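Local atomic coordinates of 3-oxo-tetronate kinase (Cupriavidus necator, PDB entry 5DMH), a protein that catalyses the ATP-dependent phosphorylation of 3-oxo-tetronate to 3-oxo-tetronate 4-phosphate, as a member of the four-carbon acid sugar kinase family. Residues Gly43-Ala48 and Thr58-Gly63; Trp103-Gly108 and Ala137-Asp142; Phe150-Arg155 and Gly411-Pro416. One frame throughout, in Å; residues are numbered along the deposited sequence.

Interaction 1 of 3, residues Gly43-Ala48 and Thr58-Gly63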
ATOM      1  N   GLY A  43       1.374  -0.193  -0.878  1.00 16.99           N
ATOM      2  CA  GLY A  43       0.329   0.794  -1.119  1.00 16.79           C
ATOM      3  C   GLY A  43       0.827   2.095  -1.735  1.00 15.94           C
ATOM      4  O   GLY A  43       0.175   2.672  -2.608  1.00 15.04           O
ATOM      5  N   ALA A  44       1.995   2.561  -1.301  1.00 15.66           N
ATOM      6  CA  ALA A  44       2.641   3.681  -1.952  1.00 15.77           C
ATOM      7  C   ALA A  44       2.848   3.417  -3.463  1.00 17.96           C
ATOM      8  O   ALA A  44       2.569   4.294  -4.298  1.00 16.44           O
ATOM      9  CB  ALA A  44       3.975   3.973  -1.272  1.00 18.36           C
ATOM     10  N   THR A  45       3.362   2.230  -3.832  1.00 17.28           N
ATOM     11  CA  THR A  45       3.589   1.947  -5.252  1.00 14.84           C
ATOM     12  C   THR A  45       2.269   1.835  -6.031  1.00 15.10           C
ATOM     13  O   THR A  45       2.200   2.252  -7.188  1.00 17.85           O
ATOM     14  CB  THR A  45       4.478   0.677  -5.524  1.00 15.48           C
ATOM     15  OG1 THR A  45       3.712  -0.519  -5.359  1.00 16.66           O
ATOM     16  CG2 THR A  45       5.742   0.644  -4.662  1.00 18.55           C
ATOM     17  N   ASP A  46       1.255   1.269  -5.394  1.00 14.94           N
ATOM     18  CA  ASP A  46      -0.102   1.118  -5.945  1.00 18.54           C
ATOM     19  C   ASP A  46      -0.651   2.493  -6.290  1.00 18.26           C
ATOM     20  O   ASP A  46      -0.989   2.768  -7.432  1.00 15.09           O
ATOM     21  CB  ASP A  46      -0.963   0.396  -4.897  1.00 14.84           C
ATOM     22  CG  ASP A  46      -2.428   0.236  -5.285  1.00 15.78           C
ATOM     23  OD1 ASP A  46      -2.819   0.487  -6.449  1.00 17.21           O
ATOM     24  OD2 ASP A  46      -3.207  -0.173  -4.386  1.00 18.59           O
ATOM     25  N   LEU A  47      -0.704   3.378  -5.301  1.00 17.08           N
ATOM     26  CA  LEU A  47      -1.096   4.770  -5.546  1.00 19.05           C
ATOM     27  C   LEU A  47      -0.261   5.476  -6.625  1.00 21.47           C
ATOM     28  O   LEU A  47      -0.815   6.079  -7.541  1.00 17.14           O
ATOM     29  CB  LEU A  47      -1.024   5.545  -4.238  1.00 17.19           C
ATOM     30  CG  LEU A  47      -1.290   7.049  -4.356  1.00 16.03           C
ATOM     31  CD1 LEU A  47      -2.662   7.303  -4.957  1.00 19.59           C
ATOM     32  CD2 LEU A  47      -1.156   7.688  -3.011  1.00 20.07           C
ATOM     33  N   ALA A  48       1.068   5.411  -6.538  1.00 15.73           N
ATOM     34  CA  ALA A  48       1.893   6.066  -7.517  1.00 19.10           C
ATOM     35  C   ALA A  48       1.602   5.505  -8.917  1.00 20.66           C
ATOM     36  O   ALA A  48       1.567   6.244  -9.879  1.00 18.63           O
ATOM     37  CB  ALA A  48       3.376   5.952  -7.173  1.00 19.14           C
ATOM     38  N   THR A  58       5.260  11.157 -10.944  1.00 23.82           N
ATOM     39  CA  THR A  58       5.236  10.856  -9.524  1.00 23.78           C
ATOM     40  C   THR A  58       6.563  10.326  -9.046  1.00 26.49           C
ATOM     41  O   THR A  58       7.184   9.533  -9.732  1.00 24.00           O
ATOM     42  CB  THR A  58       4.143   9.829  -9.218  1.00 24.10           C
ATOM     43  OG1 THR A  58       2.871  10.359  -9.598  1.00 22.00           O
ATOM     44  CG2 THR A  58       4.094   9.477  -7.722  1.00 24.35           C
ATOM     45  N   VAL A  59       7.002  10.794  -7.877  1.00 24.63           N
ATOM     46  CA  VAL A  59       8.158  10.222  -7.198  1.00 29.17           C
ATOM     47  C   VAL A  59       7.735   9.653  -5.841  1.00 23.72           C
ATOM     48  O   VAL A  59       6.996  10.288  -5.086  1.00 24.21           O
ATOM     49  CB  VAL A  59       9.283  11.259  -7.015  1.00 27.39           C
ATOM     50  CG1 VAL A  59      10.351  10.735  -6.043  1.00 32.17           C
ATOM     51  CG2 VAL A  59       9.908  11.615  -8.372  1.00 27.12           C
ATOM     52  N   GLN A  60       8.163   8.425  -5.562  1.00 20.45           N
ATOM     53  CA  GLN A  60       7.904   7.801  -4.272  1.00 18.15           C
ATOM     54  C   GLN A  60       9.162   7.912  -3.425  1.00 19.46           C
ATOM     55  O   GLN A  60      10.248   7.541  -3.874  1.00 21.65           O
ATOM     56  CB  GLN A  60       7.523   6.328  -4.428  1.00 19.20           C
ATOM     57  CG  GLN A  60       7.491   5.593  -3.116  1.00 20.13           C
ATOM     58  CD  GLN A  60       6.826   4.253  -3.231  1.00 24.43           C
ATOM     59  OE1 GLN A  60       6.006   4.038  -4.124  1.00 25.02           O
ATOM     60  NE2 GLN A  60       7.163   3.341  -2.330  1.00 26.35           N
ATOM     61  N   THR A  61       9.021   8.440  -2.212  1.00 19.25           N
ATOM     62  CA  THR A  61      10.135   8.524  -1.288  1.00 18.60           C
ATOM     63  C   THR A  61       9.925   7.517  -0.178  1.00 19.90           C
ATOM     64  O   THR A  61       8.800   7.197   0.179  1.00 20.76           O
ATOM     65  CB  THR A  61      10.277   9.939  -0.661  1.00 19.24           C
ATOM     66  OG1 THR A  61       9.134  10.227   0.148  1.00 22.22           O
ATOM     67  CG2 THR A  61      10.452  10.996  -1.735  1.00 25.84           C
ATOM     68  N   ILE A  62      11.021   6.991   0.344  1.00 20.08           N
ATOM     69  CA  ILE A  62      10.960   6.076   1.457  1.00 18.26           C
ATOM     70  C   ILE A  62      11.161   6.942   2.678  1.00 18.51           C
ATOM     71  O   ILE A  62      12.257   7.423   2.927  1.00 18.41           O
ATOM     72  CB  ILE A  62      12.043   4.977   1.350  1.00 20.94           C
ATOM     73  CG1 ILE A  62      11.908   4.224   0.042  1.00 17.42           C
ATOM     74  CG2 ILE A  62      11.917   4.010   2.504  1.00 19.15           C
ATOM     75  CD1 ILE A  62      10.506   3.650  -0.208  1.00 20.16           C
ATOM     76  N   GLY A  63      10.069   7.218   3.392  1.00 23.34           N
ATOM     77  CA  GLY A  63      10.090   8.231   4.426  1.00 21.82           C
ATOM     78  C   GLY A  63      10.481   9.561   3.834  1.00 22.23           C
ATOM     79  O   GLY A  63      10.250   9.830   2.634  1.00 21.53           O
TER

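Interaction 2 of 3, residues Trp103-Gly108 and Ala137-Asp142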
ATOM      1  N   TRP A 103       6.419  18.062   5.462  1.00 21.83           N
ATOM      2  CA  TRP A 103       7.419  17.990   4.392  1.00 20.34           C
ATOM      3  C   TRP A 103       6.755  18.238   3.027  1.00 21.01           C
ATOM      4  O   TRP A 103       7.262  18.999   2.181  1.00 20.57           O
ATOM      5  CB  TRP A 103       8.181  16.652   4.433  1.00 19.11           C
ATOM      6  CG  TRP A 103       9.242  16.560   3.385  1.00 18.78           C
ATOM      7  CD1 TRP A 103      10.509  17.083   3.430  1.00 24.80           C
ATOM      8  CD2 TRP A 103       9.111  15.932   2.108  1.00 17.79           C
ATOM      9  NE1 TRP A 103      11.169  16.814   2.260  1.00 24.37           N
ATOM     10  CE2 TRP A 103      10.336  16.103   1.431  1.00 25.47           C
ATOM     11  CE3 TRP A 103       8.078  15.238   1.478  1.00 20.10           C
ATOM     12  CZ2 TRP A 103      10.559  15.593   0.146  1.00 30.31           C
ATOM     13  CZ3 TRP A 103       8.289  14.730   0.208  1.00 20.33           C
ATOM     14  CH2 TRP A 103       9.524  14.907  -0.449  1.00 26.71           C
ATOM     15  N   LEU A 104       5.605  17.612   2.826  1.00 18.78           N
ATOM     16  CA  LEU A 104       4.866  17.745   1.572  1.00 17.09           C
ATOM     17  C   LEU A 104       4.398  19.174   1.344  1.00 21.48           C
ATOM     18  O   LEU A 104       4.522  19.701   0.240  1.00 22.06           O
ATOM     19  CB  LEU A 104       3.676  16.791   1.572  1.00 16.16           C
ATOM     20  CG  LEU A 104       4.059  15.317   1.427  1.00 19.59           C
ATOM     21  CD1 LEU A 104       2.827  14.481   1.701  1.00 19.13           C
ATOM     22  CD2 LEU A 104       4.633  14.991   0.039  1.00 19.44           C
ATOM     23  N   ARG A 105       3.908  19.823   2.398  1.00 19.61           N
ATOM     24  CA  ARG A 105       3.456  21.203   2.288  1.00 23.66           C
ATOM     25  C   ARG A 105       4.615  22.104   1.888  1.00 24.89           C
ATOM     26  O   ARG A 105       4.485  22.973   1.028  1.00 27.29           O
ATOM     27  CB  ARG A 105       2.874  21.687   3.617  1.00 18.77           C
ATOM     28  CG  ARG A 105       1.722  20.916   4.153  1.00 29.51           C
ATOM     29  CD  ARG A 105       1.316  21.412   5.523  1.00 38.94           C
ATOM     30  NE  ARG A 105       0.266  22.405   5.398  1.00 43.55           N
ATOM     31  CZ  ARG A 105      -0.592  22.733   6.351  1.00 28.12           C
ATOM     32  NH1 ARG A 105      -0.558  22.152   7.552  1.00 22.38           N
ATOM     33  NH2 ARG A 105      -1.519  23.626   6.075  1.00 24.85           N
ATOM     34  N   ALA A 106       5.754  21.872   2.518  1.00 22.16           N
ATOM     35  CA  ALA A 106       6.966  22.643   2.260  1.00 28.84           C
ATOM     36  C   ALA A 106       7.495  22.475   0.844  1.00 29.75           C
ATOM     37  O   ALA A 106       8.189  23.359   0.355  1.00 28.65           O
ATOM     38  CB  ALA A 106       8.019  22.251   3.242  1.00 23.07           C
ATOM     39  N   GLN A 107       7.199  21.338   0.202  1.00 26.19           N
ATOM     40  CA  GLN A 107       7.525  21.161  -1.211  1.00 25.82           C
ATOM     41  C   GLN A 107       6.522  21.881  -2.117  1.00 27.07           C
ATOM     42  O   GLN A 107       6.741  21.970  -3.324  1.00 28.10           O
ATOM     43  CB  GLN A 107       7.579  19.677  -1.609  1.00 28.86           C
ATOM     44  CG  GLN A 107       8.379  18.750  -0.693  1.00 27.47           C
ATOM     45  CD  GLN A 107       9.712  19.329  -0.257  1.00 35.18           C
ATOM     46  OE1 GLN A 107      10.577  19.597  -1.085  1.00 35.09           O
ATOM     47  NE2 GLN A 107       9.881  19.531   1.055  1.00 26.26           N
ATOM     48  N   GLY A 108       5.413  22.372  -1.557  1.00 24.70           N
ATOM     49  CA  GLY A 108       4.480  23.177  -2.335  1.00 27.55           C
ATOM     50  C   GLY A 108       3.148  22.508  -2.680  1.00 26.78           C
ATOM     51  O   GLY A 108       2.314  23.072  -3.401  1.00 25.64           O
ATOM     52  N   ALA A 137      -6.966  18.040  11.270  1.00 19.83           N
ATOM     53  CA  ALA A 137      -6.707  19.085  12.249  1.00 23.66           C
ATOM     54  C   ALA A 137      -5.523  19.928  11.806  1.00 20.17           C
ATOM     55  O   ALA A 137      -5.592  21.162  11.859  1.00 17.76           O
ATOM     56  CB  ALA A 137      -6.454  18.500  13.610  1.00 19.72           C
ATOM     57  N   ALA A 138      -4.449  19.277  11.360  1.00 18.56           N
ATOM     58  CA  ALA A 138      -3.259  20.015  10.963  1.00 17.83           C
ATOM     59  C   ALA A 138      -3.490  20.837   9.690  1.00 18.49           C
ATOM     60  O   ALA A 138      -2.891  21.902   9.518  1.00 20.60           O
ATOM     61  CB  ALA A 138      -2.054  19.108  10.841  1.00 19.73           C
ATOM     62  N   LEU A 139      -4.417  20.379   8.845  1.00 17.42           N
ATOM     63  CA  LEU A 139      -4.828  21.147   7.672  1.00 19.39           C
ATOM     64  C   LEU A 139      -5.937  22.183   7.973  1.00 21.54           C
ATOM     65  O   LEU A 139      -6.312  22.956   7.093  1.00 23.20           O
ATOM     66  CB  LEU A 139      -5.337  20.174   6.610  1.00 25.34           C
ATOM     67  CG  LEU A 139      -4.588  19.779   5.325  1.00 34.25           C
ATOM     68  CD1 LEU A 139      -3.201  20.315   5.124  1.00 23.23           C
ATOM     69  CD2 LEU A 139      -4.602  18.262   5.143  1.00 24.46           C
ATOM     70  N   ASP A 140      -6.462  22.171   9.204  1.00 21.25           N
ATOM     71  CA  ASP A 140      -7.609  22.989   9.596  1.00 23.19           C
ATOM     72  C   ASP A 140      -8.813  22.774   8.662  1.00 24.20           C
ATOM     73  O   ASP A 140      -9.463  23.728   8.222  1.00 24.83           O
ATOM     74  CB  ASP A 140      -7.255  24.470   9.642  1.00 22.28           C
ATOM     75  CG  ASP A 140      -8.350  25.306  10.283  1.00 22.27           C
ATOM     76  OD1 ASP A 140      -9.029  24.816  11.216  1.00 35.63           O
ATOM     77  OD2 ASP A 140      -8.544  26.448   9.851  1.00 25.84           O
ATOM     78  N   SER A 141      -9.089  21.510   8.375  1.00 20.82           N
ATOM     79  CA  SER A 141     -10.216  21.109   7.536  1.00 21.40           C
ATOM     80  C   SER A 141     -11.200  20.308   8.377  1.00 20.98           C
ATOM     81  O   SER A 141     -10.788  19.513   9.218  1.00 21.78           O
ATOM     82  CB  SER A 141      -9.733  20.262   6.365  1.00 22.51           C
ATOM     83  OG  SER A 141     -10.805  19.964   5.491  1.00 22.85           O
ATOM     84  N   ASP A 142     -12.499  20.479   8.117  1.00 17.43           N
ATOM     85  CA  ASP A 142     -13.508  19.841   8.932  1.00 19.21           C
ATOM     86  C   ASP A 142     -14.135  18.603   8.314  1.00 20.29           C
ATOM     87  O   ASP A 142     -15.078  18.039   8.887  1.00 20.06           O
ATOM     88  CB  ASP A 142     -14.608  20.855   9.323  1.00 23.66           C
ATOM     89  CG  ASP A 142     -15.455  21.320   8.141  1.00 33.00           C
ATOM     90  OD1 ASP A 142     -15.336  20.765   7.030  1.00 26.41           O
ATOM     91  OD2 ASP A 142     -16.269  22.255   8.335  1.00 31.42           O
TER
HETATM   92  O   HOH W   1      -3.622  24.590   6.951  1.00 45.44           O

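Interaction 3 of 3, residues Phe150-Arg155 and Gly411-Pro416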
ATOM      1  N   PHE A 150     -11.857  -0.210  -4.980  1.00 14.62           N
ATOM      2  CA  PHE A 150     -10.849  -0.503  -5.982  1.00 17.44           C
ATOM      3  C   PHE A 150     -11.427  -1.577  -6.916  1.00 16.27           C
ATOM      4  O   PHE A 150     -11.052  -2.743  -6.835  1.00 14.95           O
ATOM      5  CB  PHE A 150      -9.584  -1.018  -5.244  1.00 17.15           C
ATOM      6  CG  PHE A 150      -8.317  -1.065  -6.090  1.00 16.44           C
ATOM      7  CD1 PHE A 150      -8.336  -0.851  -7.457  1.00 17.54           C
ATOM      8  CD2 PHE A 150      -7.098  -1.318  -5.479  1.00 13.09           C
ATOM      9  CE1 PHE A 150      -7.186  -0.892  -8.192  1.00 17.80           C
ATOM     10  CE2 PHE A 150      -5.938  -1.359  -6.206  1.00 15.54           C
ATOM     11  CZ  PHE A 150      -5.970  -1.145  -7.572  1.00 19.63           C
ATOM     12  N   PRO A 151     -12.378  -1.188  -7.779  1.00 15.37           N
ATOM     13  CA  PRO A 151     -13.072  -2.175  -8.612  1.00 19.20           C
ATOM     14  C   PRO A 151     -12.152  -3.076  -9.432  1.00 21.78           C
ATOM     15  O   PRO A 151     -12.448  -4.263  -9.602  1.00 19.22           O
ATOM     16  CB  PRO A 151     -13.927  -1.296  -9.541  1.00 18.32           C
ATOM     17  CG  PRO A 151     -14.310  -0.144  -8.641  1.00 20.48           C
ATOM     18  CD  PRO A 151     -13.015   0.137  -7.859  1.00 18.34           C
ATOM     19  N   GLU A 152     -11.060  -2.523  -9.938  1.00 19.52           N
ATOM     20  CA  GLU A 152     -10.114  -3.273 -10.743  1.00 18.37           C
ATOM     21  C   GLU A 152      -9.558  -4.473  -9.966  1.00 21.97           C
ATOM     22  O   GLU A 152      -9.096  -5.462 -10.565  1.00 21.93           O
ATOM     23  CB  GLU A 152      -8.966  -2.354 -11.176  1.00 20.05           C
ATOM     24  CG  GLU A 152      -8.047  -2.897 -12.279  1.00 26.74           C
ATOM     25  CD  GLU A 152      -6.712  -2.131 -12.428  1.00 28.32           C
ATOM     26  OE1 GLU A 152      -6.442  -1.148 -11.679  1.00 28.62           O
ATOM     27  OE2 GLU A 152      -5.884  -2.560 -13.269  1.00 25.93           O
ATOM     28  N   ASN A 153      -9.555  -4.358  -8.641  1.00 17.42           N
ATOM     29  CA  ASN A 153      -9.088  -5.423  -7.757  1.00 16.61           C
ATOM     30  C   ASN A 153     -10.243  -5.976  -6.946  1.00 16.35           C
ATOM     31  O   ASN A 153     -10.040  -6.619  -5.900  1.00 18.66           O
ATOM     32  CB  ASN A 153      -7.955  -4.945  -6.836  1.00 17.46           C
ATOM     33  CG  ASN A 153      -6.573  -5.426  -7.285  1.00 19.64           C
ATOM     34  OD1 ASN A 153      -6.416  -6.540  -7.788  1.00 23.33           O
ATOM     35  ND2 ASN A 153      -5.563  -4.566  -7.112  1.00 18.48           N
ATOM     36  N   GLY A 154     -11.466  -5.756  -7.438  1.00 14.37           N
ATOM     37  CA  GLY A 154     -12.640  -6.345  -6.826  1.00 13.97           C
ATOM     38  C   GLY A 154     -13.184  -5.765  -5.527  1.00 16.68           C
ATOM     39  O   GLY A 154     -13.946  -6.451  -4.851  1.00 17.28           O
ATOM     40  N   ARG A 155     -12.809  -4.538  -5.166  1.00 15.39           N
ATOM     41  CA  ARG A 155     -13.328  -3.909  -3.953  1.00 13.63           C
ATOM     42  C   ARG A 155     -14.394  -2.882  -4.312  1.00 11.73           C
ATOM     43  O   ARG A 155     -14.117  -1.935  -5.062  1.00 15.59           O
ATOM     44  CB  ARG A 155     -12.240  -3.201  -3.137  1.00 13.03           C
ATOM     45  CG  ARG A 155     -11.212  -4.114  -2.456  1.00 16.29           C
ATOM     46  CD  ARG A 155      -9.990  -4.415  -3.318  1.00 17.76           C
ATOM     47  NE  ARG A 155      -9.013  -5.157  -2.533  1.00 16.77           N
ATOM     48  CZ  ARG A 155      -8.926  -6.489  -2.463  1.00 15.34           C
ATOM     49  NH1 ARG A 155      -8.015  -7.049  -1.683  1.00 19.98           N
ATOM     50  NH2 ARG A 155      -9.726  -7.280  -3.168  1.00 15.78           N
ATOM     51  N   GLY A 411       7.552   2.318 -12.796  1.00 24.90           N
ATOM     52  CA  GLY A 411       7.519   1.819 -14.155  1.00 23.23           C
ATOM     53  C   GLY A 411       6.129   1.305 -14.485  1.00 28.05           C
ATOM     54  O   GLY A 411       5.129   1.819 -13.962  1.00 24.81           O
ATOM     55  N   ALA A 412       6.077   0.258 -15.302  1.00 24.35           N
ATOM     56  CA  ALA A 412       4.824  -0.236 -15.844  1.00 26.51           C
ATOM     57  C   ALA A 412       4.099  -1.155 -14.887  1.00 22.59           C
ATOM     58  O   ALA A 412       4.723  -1.850 -14.085  1.00 20.33           O
ATOM     59  CB  ALA A 412       5.066  -0.955 -17.173  1.00 26.79           C
ATOM     60  N   GLN A 413       2.768  -1.163 -14.988  1.00 23.04           N
ATOM     61  CA  GLN A 413       1.948  -2.042 -14.163  1.00 21.95           C
ATOM     62  C   GLN A 413       2.230  -3.498 -14.528  1.00 20.30           C
ATOM     63  O   GLN A 413       2.215  -3.861 -15.698  1.00 24.27           O
ATOM     64  CB  GLN A 413       0.458  -1.729 -14.378  1.00 17.55           C
ATOM     65  CG  GLN A 413      -0.481  -2.615 -13.560  1.00 17.15           C
ATOM     66  CD  GLN A 413      -1.898  -2.090 -13.545  1.00 21.36           C
ATOM     67  OE1 GLN A 413      -2.150  -0.936 -13.161  1.00 22.95           O
ATOM     68  NE2 GLN A 413      -2.839  -2.918 -13.979  1.00 22.63           N
ATOM     69  N   ILE A 414       2.487  -4.319 -13.514  1.00 20.03           N
ATOM     70  CA  ILE A 414       2.608  -5.767 -13.673  1.00 25.87           C
ATOM     71  C   ILE A 414       1.244  -6.456 -13.499  1.00 23.62           C
ATOM     72  O   ILE A 414       0.862  -7.298 -14.302  1.00 23.99           O
ATOM     73  CB  ILE A 414       3.585  -6.337 -12.638  1.00 24.30           C
ATOM     74  CG1 ILE A 414       4.952  -5.645 -12.766  1.00 22.55           C
ATOM     75  CG2 ILE A 414       3.706  -7.846 -12.784  1.00 18.83           C
ATOM     76  CD1 ILE A 414       5.836  -5.867 -11.558  1.00 21.86           C
ATOM     77  N   ALA A 415       0.529  -6.076 -12.443  1.00 17.60           N
ATOM     78  CA  ALA A 415      -0.829  -6.543 -12.147  1.00 17.89           C
ATOM     79  C   ALA A 415      -1.579  -5.381 -11.520  1.00 21.46           C
ATOM     80  O   ALA A 415      -0.961  -4.435 -11.051  1.00 15.86           O
ATOM     81  CB  ALA A 415      -0.797  -7.685 -11.188  1.00 13.86           C
ATOM     82  N   PRO A 416      -2.905  -5.438 -11.498  1.00 18.07           N
ATOM     83  CA  PRO A 416      -3.603  -4.315 -10.857  1.00 16.48           C
ATOM     84  C   PRO A 416      -3.074  -4.053  -9.447  1.00 16.83           C
ATOM     85  O   PRO A 416      -2.907  -4.976  -8.630  1.00 18.91           O
ATOM     86  CB  PRO A 416      -5.072  -4.765 -10.864  1.00 20.57           C
ATOM     87  CG  PRO A 416      -5.158  -5.714 -12.054  1.00 24.38           C
ATOM     88  CD  PRO A 416      -3.829  -6.449 -12.027  1.00 19.25           C
TER
HETATM   89  O   HOH W   2      -3.846  -0.761 -10.855  1.00 18.28           O
HETATM   90  O   HOH W   3      -5.110   0.377 -13.841  1.00 37.28           O
HETATM   91  O   HOH W   4      -3.872  -7.666  -8.629  1.00 19.65           O

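Interaction 1 of 3, residues Gly43-Ala48 and Thr58-Gly63
Gln60 reaches across to Ala44 and Thr45 because its CG stands anti to the backbone N (chi1 170°) and the chain stays extended beyond it, carrying the amide from the strand to the flank of the helix. On the facing side, Thr45 sets its methyl CG2 beside its own backbone N, and that places the methyl against the same amide. The amide lies against the methyls of Ala44 and Thr45 and the backbone between them. Its NE2 approaches the methyl of Ala44, 3.4 Å from CB, while its OE1 lies 3.4 Å from Thr45 CG2 and 3.3 Å from Ala44 C. OE1 also comes 3.2 Å from Thr45 N, but at an angle too poor for a hydrogen bond. The hydroxyl of Thr45 is engaged separately, with the carbonyl of Thr42 one turn back in its own helix. One turn on from Ala44, Ala48 CB packs on Thr58 CG2 at 3.6 Å, methyl against methyl, and here the backbones are nearest, with 6.2 Å between Ala48 CA and Thr58 CA.

Helix 41-53 and strand 58-62 follow one another in the sugar-binding N-terminal domain, and the chain reverses between them: the axes of 43-48 and 58-62 run almost antiparallel, at 172°, with a closest approach of 9.1 Å. Small residues on this side of the helix, Ala44 and Ala48, probably allow it to settle close over the sheet. Neighbouring strands join in, Val80 and Ala82 of strand 78-82 touching Ala44, and Ile410 of strand 407-415 touching Ala48. Leu408 and Ile410 also meet Gln60, so Gln60 touches both the helix and a strand of the nucleotide-binding domain. The hydroxyl of Thr58 bonds to the carbonyl of Met56, while its methyl faces Ala48.

Interaction 2 of 3, residues Trp103-Gly108 and Ala137-Asp142
Arg105 and Leu139 lie where the backbones of the two segments are nearest, still 9.9 Å apart from CA to CA, so side chains must bridge the gap. Each segment is the C-terminal end of a helix, and each helix is closed by a Schellman motif with a positive-phi residue just beyond it: Gly108 after the first, at phi 108°, and Asp140 after the second. In the first, Gly108 N bonds back to Arg105 O at 2.8 Å.

The bridge is built by Arg105. Its chain bends at chi3 (93°), turning the guanidinium toward the end of the second helix. There NH1 donates to Ala138 O at 3.1 Å, with an N-H...O angle of 149°. The donor stands well above the carbonyl plane, and the oxygen lies a little out of the guanidinium plane. Leu139 CD1 sits over one face of the group, 3.8 Å from Arg105 CZ, but the leucine is modelled in a strained, near-eclipsed conformation, so the details of this cover are tentative.

Helices 90-106 and 128-139 both belong to the sugar-binding N-terminal domain, and strand 111-115 follows the first of them in sequence. Phe112 of that strand touches Arg105 and Leu139 alike, and Leu101 of helix 90-106 packs on Ala138 and Leu139, so apolar side chains adjoin the bridge.

A water lies only 2.5 Å from Arg105 NH2, too close for an ordinary hydrogen bond, and donates only weakly to Leu139 O, which makes this second link doubtful. Ala138 O belongs to the last turn of its helix, and the negative end of the helix dipole there may favour the guanidinium, although a crystal neighbour also touches Arg105 and could influence it.

Interaction 3 of 3, residues Phe150-Arg155 and Gly411-Pro416
Where the sugar-binding and nucleotide-binding domains face each other, a loop of the first, between strands 144-147 and 155-158, meets the end of strand 407-415 of the second. Glu152 and Gln413 approach from opposite directions. Gln413 NE2 donates to Glu152 OE2 at 3.1 Å with an N-H...O angle of 154°, on the syn side of the carboxylate, the two flat groups being turned 37° apart. Glu152 gets there on an extended chain, with CG anti to the backbone N (chi1 -167°). Its carboxylate also rests on the ring of Pro416, OE2 lying 3.4 Å from CB. Beside it Asn153 ND2 donates to Pro416 O at 3.1 Å. This donor sits nearly straight over the C=O, not on a lone pair, although its N-H points well at the oxygen; a water bonded to both Asn153 OD1 and Pro416 O doubles the link. Asn153 also packs CB over the face of the Phe150 ring.

Gln413 OE1 accepts from Asn49 of helix 41-53, which helps fix which end of the amide turns its N-H groups to Glu152. Pro416 supplies the largest buried area, and both direct bonds use neutral amide donors, so this interdomain joint probably relies on amide bonds around a proline ring rather than on a salt bridge between the two segments.

In the fold
From the N terminus, interaction 1 comes first: it closes the short turn between helix 41-53 and strand 58-62. Interaction 2 follows, closing the longer excursion from helix 90-106 through strand 111-115 to the end of helix 128-139. Interaction 3 spans some 255 residues and joins the sugar-binding to the nucleotide-binding domain. The three are in series; none nests in or crosses another. Interactions 1 and 2 meet where Thr61 packs on the ring of Trp103, and interactions 1 and 3 where Asp46 touches the Phe150 ring. Strands 58-62 and 407-415 are also neighbours, so interactions 1 and 3 both lie along the domain junction, while interaction 2 sits on the periphery.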